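Local structure of glucuronoarabinoxylan endo-1,4-beta-xylanase (Clostridium papyrosolvens, 4FMV) at residues R17-S22 with Q289-I294; N35-Y38 with G42-I45; K248-S253 with N260-W265. The protein probably hydrolyses internal beta-1,4 linkages of xylan-type plant polysaccharides as a family 30 glycoside hydrolase, its catalytic part being the barrel-bearing chain described here. One frame throughout, in Å; residues are numbered along the deposited sequence. Where two conformers were deposited one is given.

Contact 1: residues R17-S22 with Q289-I294; sequences RGFGAS and QFAKFI
Phe19 meets Phe290, Ala291 and Ile294 with different parts of its side chain. Its CG lies anti to its own carbonyl carbon (chi1 -61°), which sends the ring out to the helix. Over one face of this ring sits the methylene of Phe290, whose CB lies 3.8 Å from the Phe19 ring centroid and 12° off the ring normal, a CH-pi contact. The two rings meet obliquely, planes at 34°. At the root of the side chain, Phe19 CB touches Ala291 CB at 3.7 Å; the small methyl lets the helix come close, and the CA atoms of these two residues are 5.2 Å apart. Farther out, Phe19 CE1 reaches Ile294 CB at 4.0 Å, with Ile294 O near the ring plane at its edge. Such burial of an aromatic strand residue against a surrounding helix is the layer of a (beta/alpha)8 barrel between sheet and helices: strand 11-22 belongs to the barrel wall, and helix 282-291 covers its outside. Ile294 is kept at the rim of the ring by the bond from its N to Phe290 O, 2.9 Å. Tyr262 and Met254 also touch Phe19, while Phe290 packs on Ile250 and Ile381. Gly18 adopts backbone angles at which any side chain would collide with the carbonyl of Arg17. The backbone N of Phe19 is hydrogen-bonded to Ser44 OG.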
# COMPACT_ATOMS: atom_id res chain seq x y z
N ARG A 17 7.58 -4.85 1.67
CA ARG A 17 6.56 -5.56 2.41
C ARG A 17 5.51 -6.17 1.47
O ARG A 17 5.03 -7.28 1.68
CB ARG A 17 5.90 -4.65 3.46
CG ARG A 17 4.81 -5.32 4.32
CD ARG A 17 5.35 -6.54 5.05
NE ARG A 17 6.66 -6.23 5.60
CZ ARG A 17 7.55 -7.14 5.97
NH1 ARG A 17 7.29 -8.43 5.85
NH2 ARG A 17 8.72 -6.74 6.45
N GLY A 18 5.15 -5.43 0.42
CA GLY A 18 4.20 -5.94 -0.55
C GLY A 18 3.35 -4.88 -1.22
O GLY A 18 3.65 -3.69 -1.13
N PHE A 19 2.29 -5.33 -1.89
CA PHE A 19 1.44 -4.47 -2.71
C PHE A 19 0.06 -5.08 -2.66
O PHE A 19 -0.07 -6.28 -2.55
CB PHE A 19 1.89 -4.45 -4.18
CG PHE A 19 3.29 -3.95 -4.38
CD1 PHE A 19 4.36 -4.81 -4.28
CD2 PHE A 19 3.52 -2.60 -4.67
CE1 PHE A 19 5.66 -4.35 -4.46
CE2 PHE A 19 4.81 -2.13 -4.83
CZ PHE A 19 5.88 -3.00 -4.73
N GLY A 20 -0.99 -4.27 -2.77
CA GLY A 20 -2.32 -4.82 -2.59
C GLY A 20 -3.40 -3.78 -2.77
O GLY A 20 -3.19 -2.76 -3.43
N ALA A 21 -4.57 -4.04 -2.18
CA ALA A 21 -5.74 -3.21 -2.35
C ALA A 21 -6.63 -3.35 -1.12
O ALA A 21 -6.24 -3.99 -0.14
CB ALA A 21 -6.50 -3.65 -3.62
N SER A 22 -7.83 -2.79 -1.17
CA SER A 22 -8.71 -2.86 -0.01
C SER A 22 -10.05 -3.52 -0.32
O SER A 22 -10.62 -3.31 -1.38
CB SER A 22 -8.94 -1.45 0.55
OG SER A 22 -9.81 -1.49 1.67
N GLN A 289 2.21 -5.46 -12.11
CA GLN A 289 3.57 -5.36 -12.64
C GLN A 289 4.58 -5.27 -11.50
O GLN A 289 5.76 -5.64 -11.66
CB GLN A 289 3.71 -4.10 -13.51
CG GLN A 289 2.84 -4.08 -14.76
CD GLN A 289 3.36 -4.95 -15.88
OE1 GLN A 289 2.62 -5.28 -16.81
NE2 GLN A 289 4.64 -5.32 -15.82
N PHE A 290 4.10 -4.75 -10.37
CA PHE A 290 4.86 -4.72 -9.12
C PHE A 290 4.60 -5.96 -8.28
O PHE A 290 5.54 -6.70 -7.95
CB PHE A 290 4.56 -3.45 -8.30
CG PHE A 290 5.05 -2.17 -8.97
CD1 PHE A 290 4.24 -1.47 -9.84
CD2 PHE A 290 6.33 -1.69 -8.71
CE1 PHE A 290 4.70 -0.30 -10.46
CE2 PHE A 290 6.79 -0.52 -9.31
CZ PHE A 290 5.98 0.18 -10.19
N ALA A 291 3.33 -6.15 -7.89
CA ALA A 291 2.92 -7.15 -6.89
C ALA A 291 3.32 -8.56 -7.22
O ALA A 291 3.76 -9.30 -6.36
CB ALA A 291 1.42 -7.12 -6.70
N LYS A 292 3.11 -8.94 -8.48
CA LYS A 292 3.32 -10.33 -8.87
C LYS A 292 4.78 -10.69 -8.74
O LYS A 292 5.10 -11.77 -8.24
CB LYS A 292 2.87 -10.55 -10.32
CG LYS A 292 2.93 -12.03 -10.79
CD LYS A 292 2.07 -12.96 -9.95
CE LYS A 292 2.04 -14.40 -10.52
NZ LYS A 292 1.03 -15.22 -9.76
N PHE A 293 5.65 -9.82 -9.25
CA PHE A 293 7.07 -10.13 -9.30
C PHE A 293 7.96 -9.65 -8.15
O PHE A 293 9.03 -10.24 -7.92
CB PHE A 293 7.64 -9.72 -10.66
CG PHE A 293 6.73 -10.08 -11.80
CD1 PHE A 293 6.54 -11.41 -12.15
CD2 PHE A 293 6.01 -9.10 -12.47
CE1 PHE A 293 5.68 -11.76 -13.15
CE2 PHE A 293 5.14 -9.46 -13.48
CZ PHE A 293 4.98 -10.79 -13.82
N ILE A 294 7.51 -8.69 -7.34
CA ILE A 294 8.37 -8.25 -6.25
C ILE A 294 7.70 -8.75 -4.99
O ILE A 294 6.82 -8.09 -4.43
CB ILE A 294 8.41 -6.70 -6.20
CG1 ILE A 294 8.76 -6.13 -7.57
CG2 ILE A 294 9.37 -6.19 -5.12
CD1 ILE A 294 8.55 -4.60 -7.67

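Contact 2: residues N35-Y38 with G42-I45; sequences NSLY and GYSI
Tyr38 carries CG anti to its carbonyl carbon, which lays its ring under Tyr43 CB, 3.6 Å from the ring centroid. The same torsion in Tyr43 (chi1 -70° in both) then sets its ring edge-on to the Tyr38 face, a T-shaped pair with planes at 73°. Leu37 CB lies over one face of the Tyr43 ring, offset toward the rim, 4.1 Å from Tyr43 CD2. The chain leaves the helix at Gly42 with positive phi, a conformation glycine reaches easily; its CA makes a CA-H...O contact of 3.4 Å with Tyr38 O. Tyr43 N can then bond Leu37 O at 3.0 Å, nearly straight at 165°, closing an end of helix 31-40 that has already widened to a pi-type turn, before the chain enters barrel strand 45-49. Tyr38 OH donates to Ile45 O, 2.7 Å away, from a position tilted out of the carbonyl plane. Outside the two segments, Tyr43 OH bonds Ala284 O of helix 282-291. Tyrosine thus suits both buried places, each ring packing while its hydroxyl meets a backbone carbonyl: Tyr38 ties helix 31-40 to the strand start, and Tyr43 ties the loop to helix 282-291.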
# COMPACT_ATOMS: atom_id res chain seq x y z
N ASN A 35 -9.08 -14.66 -6.30
CA ASN A 35 -8.15 -15.54 -7.04
C ASN A 35 -7.46 -14.80 -8.16
O ASN A 35 -6.27 -15.03 -8.43
CB ASN A 35 -8.86 -16.80 -7.58
CG ASN A 35 -9.29 -17.76 -6.48
OD1 ASN A 35 -8.82 -17.66 -5.34
ND2 ASN A 35 -10.19 -18.70 -6.82
N SER A 36 -8.18 -13.90 -8.82
CA SER A 36 -7.59 -13.10 -9.88
C SER A 36 -6.55 -12.14 -9.31
O SER A 36 -5.44 -12.02 -9.84
CB SER A 36 -8.66 -12.31 -10.65
OG SER A 36 -9.52 -13.18 -11.38
N LEU A 37 -6.92 -11.43 -8.25
CA LEU A 37 -6.06 -10.39 -7.68
C LEU A 37 -4.94 -10.95 -6.80
O LEU A 37 -3.78 -10.54 -6.91
CB LEU A 37 -6.90 -9.40 -6.87
CG LEU A 37 -7.88 -8.58 -7.71
CD1 LEU A 37 -8.50 -7.51 -6.88
CD2 LEU A 37 -7.15 -7.96 -8.92
N TYR A 38 -5.32 -11.85 -5.88
CA TYR A 38 -4.36 -12.42 -4.96
C TYR A 38 -3.57 -13.61 -5.48
O TYR A 38 -2.42 -13.80 -5.07
CB TYR A 38 -4.97 -12.60 -3.55
CG TYR A 38 -5.15 -11.22 -2.94
CD1 TYR A 38 -6.19 -10.39 -3.37
CD2 TYR A 38 -4.22 -10.70 -2.05
CE1 TYR A 38 -6.34 -9.10 -2.87
CE2 TYR A 38 -4.36 -9.41 -1.55
CZ TYR A 38 -5.42 -8.62 -1.96
OH TYR A 38 -5.55 -7.33 -1.47
N GLY A 42 -0.87 -11.88 -7.86
CA GLY A 42 0.02 -12.01 -6.72
C GLY A 42 -0.01 -10.89 -5.68
O GLY A 42 1.00 -10.66 -5.00
N TYR A 43 -1.14 -10.20 -5.52
CA TYR A 43 -1.23 -9.17 -4.47
C TYR A 43 -0.89 -9.79 -3.11
O TYR A 43 -1.39 -10.88 -2.75
CB TYR A 43 -2.60 -8.53 -4.38
CG TYR A 43 -3.00 -7.65 -5.52
CD1 TYR A 43 -2.26 -7.61 -6.69
CD2 TYR A 43 -4.11 -6.83 -5.42
CE1 TYR A 43 -2.66 -6.79 -7.76
CE2 TYR A 43 -4.51 -6.03 -6.47
CZ TYR A 43 -3.78 -6.00 -7.63
OH TYR A 43 -4.20 -5.19 -8.67
N SER A 44 0.04 -9.15 -2.42
CA SER A 44 0.54 -9.62 -1.12
C SER A 44 0.00 -8.90 0.14
O SER A 44 0.46 -9.18 1.25
CB SER A 44 2.06 -9.62 -1.17
OG SER A 44 2.48 -8.34 -1.60
N ILE A 45 -0.90 -7.93 -0.02
CA ILE A 45 -1.46 -7.22 1.12
C ILE A 45 -2.94 -6.91 0.87
O ILE A 45 -3.31 -6.50 -0.24
CB ILE A 45 -0.73 -5.87 1.41
CG1 ILE A 45 0.78 -6.08 1.54
CG2 ILE A 45 -1.30 -5.19 2.67
CD1 ILE A 45 1.58 -4.76 1.73

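Contact 3: residues K248-S253 with N260-W265; sequences KEIHDS and NAYIYW
Tyr262 supplies one polar tie from strand to helix: its OH donates to Glu249 OE2 at 2.8 Å. The carboxylate oxygen lies at the ring edge, near its plane, and is met on its anti side, 27° out of the carboxylate plane. Glu249 gets there with CG anti to the backbone N (chi1 -176°) and an extended chain beyond. Its other oxygen, OE1, forms a salt bridge with Lys233, just after strand 227-232. Within the helix, Ser253 OG donates to Ile250 O at 2.7 Å, so this hydroxyl is satisfied although Ser253 OG lies 3.5 Å from Tyr262 CD2 of the apolar ring. Apolar contact comes from Ile250, whose CG1 stands over the centre of the Tyr262 ring, 3.6 Å from the centroid, a CH-pi contact. The other neighbours of that ring include Phe19, Met230 and Leu287. These elements form a beta-alpha-beta unit of the barrel: strand 227-232, helix 240-255, strand 261-266. The axes of 248-253 and 261-264 approach to 9.1 Å, with 148° between their directions, nearly antiparallel. Small Ser253 lets the helix approach the ring, branched Ile250 covers its face, and the long glutamate spans to its hydroxyl. Ile250 over one face and the bond at the hydroxyl together hold the ring. Since OE1 faces a lysine and OE2 accepts a hydrogen bond from the phenol hydroxyl, the buried carboxylate is probably stabilised in its ionised form.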
# COMPACT_ATOMS: atom_id res chain seq x y z
N LYS A 248 3.60 5.70 -12.77
CA LYS A 248 4.61 6.63 -12.30
C LYS A 248 4.56 6.86 -10.78
O LYS A 248 5.59 6.92 -10.13
CB LYS A 248 4.52 7.95 -13.06
CG LYS A 248 5.30 9.10 -12.38
CD LYS A 248 6.63 9.38 -13.01
CE LYS A 248 7.00 10.87 -12.87
NZ LYS A 248 6.93 11.42 -11.46
N GLU A 249 3.37 7.02 -10.22
CA GLU A 249 3.27 7.21 -8.77
C GLU A 249 3.78 6.03 -7.94
O GLU A 249 4.43 6.21 -6.89
CB GLU A 249 1.83 7.52 -8.37
CG GLU A 249 1.70 7.83 -6.88
CD GLU A 249 0.32 8.34 -6.56
OE1 GLU A 249 0.00 9.48 -6.92
OE2 GLU A 249 -0.44 7.58 -5.96
N ILE A 250 3.52 4.81 -8.39
CA ILE A 250 4.06 3.68 -7.64
C ILE A 250 5.59 3.70 -7.70
O ILE A 250 6.26 3.49 -6.69
CB ILE A 250 3.51 2.32 -8.13
CG1 ILE A 250 1.98 2.30 -8.05
CG2 ILE A 250 4.10 1.19 -7.29
CD1 ILE A 250 1.32 1.08 -8.76
N HIS A 251 6.13 3.99 -8.87
CA HIS A 251 7.57 4.20 -9.02
C HIS A 251 8.07 5.25 -8.03
O HIS A 251 9.06 5.03 -7.32
CB HIS A 251 7.89 4.62 -10.46
CG HIS A 251 9.26 5.22 -10.63
ND1 HIS A 251 10.33 4.50 -11.11
CD2 HIS A 251 9.71 6.47 -10.39
CE1 HIS A 251 11.39 5.29 -11.16
NE2 HIS A 251 11.05 6.49 -10.73
N ASP A 252 7.37 6.38 -7.95
CA ASP A 252 7.80 7.49 -7.09
C ASP A 252 7.72 7.08 -5.60
O ASP A 252 8.58 7.45 -4.80
CB ASP A 252 6.96 8.75 -7.35
CG ASP A 252 7.33 9.47 -8.67
OD1 ASP A 252 8.51 9.44 -9.06
OD2 ASP A 252 6.44 10.09 -9.31
N SER A 253 6.70 6.32 -5.24
CA SER A 253 6.56 5.84 -3.86
C SER A 253 7.73 4.92 -3.48
O SER A 253 8.16 4.92 -2.34
CB SER A 253 5.24 5.08 -3.66
OG SER A 253 5.30 3.78 -4.23
N ASN A 260 7.83 0.92 1.90
CA ASN A 260 7.85 -0.54 1.96
C ASN A 260 6.67 -1.18 1.24
O ASN A 260 6.72 -2.35 0.88
CB ASN A 260 7.92 -0.99 3.43
CG ASN A 260 9.09 -0.36 4.18
OD1 ASN A 260 8.92 0.58 4.93
ND2 ASN A 260 10.30 -0.88 3.94
N ALA A 261 5.59 -0.42 1.04
CA ALA A 261 4.38 -0.97 0.45
C ALA A 261 3.56 0.11 -0.26
O ALA A 261 3.62 1.28 0.11
CB ALA A 261 3.53 -1.64 1.52
N TYR A 262 2.78 -0.28 -1.27
CA TYR A 262 1.84 0.63 -1.93
C TYR A 262 0.52 -0.13 -2.03
O TYR A 262 0.43 -1.17 -2.70
CB TYR A 262 2.36 1.06 -3.30
CG TYR A 262 1.47 2.08 -4.04
CD1 TYR A 262 0.28 1.69 -4.65
CD2 TYR A 262 1.85 3.41 -4.14
CE1 TYR A 262 -0.51 2.60 -5.34
CE2 TYR A 262 1.05 4.34 -4.82
CZ TYR A 262 -0.13 3.92 -5.40
OH TYR A 262 -0.92 4.83 -6.08
N ILE A 263 -0.52 0.38 -1.37
CA ILE A 263 -1.80 -0.32 -1.32
C ILE A 263 -2.90 0.52 -1.95
O ILE A 263 -3.17 1.63 -1.51
CB ILE A 263 -2.21 -0.68 0.14
CG1 ILE A 263 -1.19 -1.63 0.78
CG2 ILE A 263 -3.61 -1.29 0.19
CD1 ILE A 263 -0.28 -0.97 1.83
N TYR A 264 -3.52 -0.03 -2.99
CA TYR A 264 -4.62 0.61 -3.69
C TYR A 264 -5.86 0.71 -2.79
O TYR A 264 -5.98 0.03 -1.78
CB TYR A 264 -4.94 -0.16 -5.00
CG TYR A 264 -5.75 0.60 -6.04
CD1 TYR A 264 -5.13 1.39 -7.00
CD2 TYR A 264 -7.15 0.52 -6.06
CE1 TYR A 264 -5.87 2.09 -7.95
CE2 TYR A 264 -7.91 1.24 -7.00
CZ TYR A 264 -7.25 2.01 -7.94
OH TYR A 264 -7.97 2.73 -8.87
N TRP A 265 -6.78 1.57 -3.18
CA TRP A 265 -8.09 1.69 -2.56
C TRP A 265 -8.97 0.47 -2.95
O TRP A 265 -8.44 -0.62 -3.23
CB TRP A 265 -8.70 3.06 -2.90
CG TRP A 265 -10.05 3.37 -2.32
CD1 TRP A 265 -11.04 4.09 -2.94
CD2 TRP A 265 -10.57 3.01 -1.03
NE1 TRP A 265 -12.14 4.19 -2.11
CE2 TRP A 265 -11.88 3.53 -0.94
CE3 TRP A 265 -10.06 2.29 0.06
CZ2 TRP A 265 -12.68 3.35 0.19
CZ3 TRP A 265 -10.86 2.12 1.18
CH2 TRP A 265 -12.16 2.64 1.24

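In the fold
All three contacts are buried, and none is a surface feature, but the centre of contact 3 lies nearest the centre of the chain, about 6 Å from it, against about 8 Å for that of contact 1 and 13 Å for that of contact 2. Contacts 1 and 3 both pack a helix on neighbouring parallel barrel strands, 11-22 and 261-266, and meet where Phe290 touches Ile250 and Phe19 touches Tyr262. Contact 2 instead ties a helix end to the following strand start, and reaches contact 1 through the probable bond from Ser44 N to Phe19 O. Contact 1 has no hydrogen bond across it, contact 2 combines aromatic contacts with bonds to backbone carbonyls, and contact 3 adds a charged group.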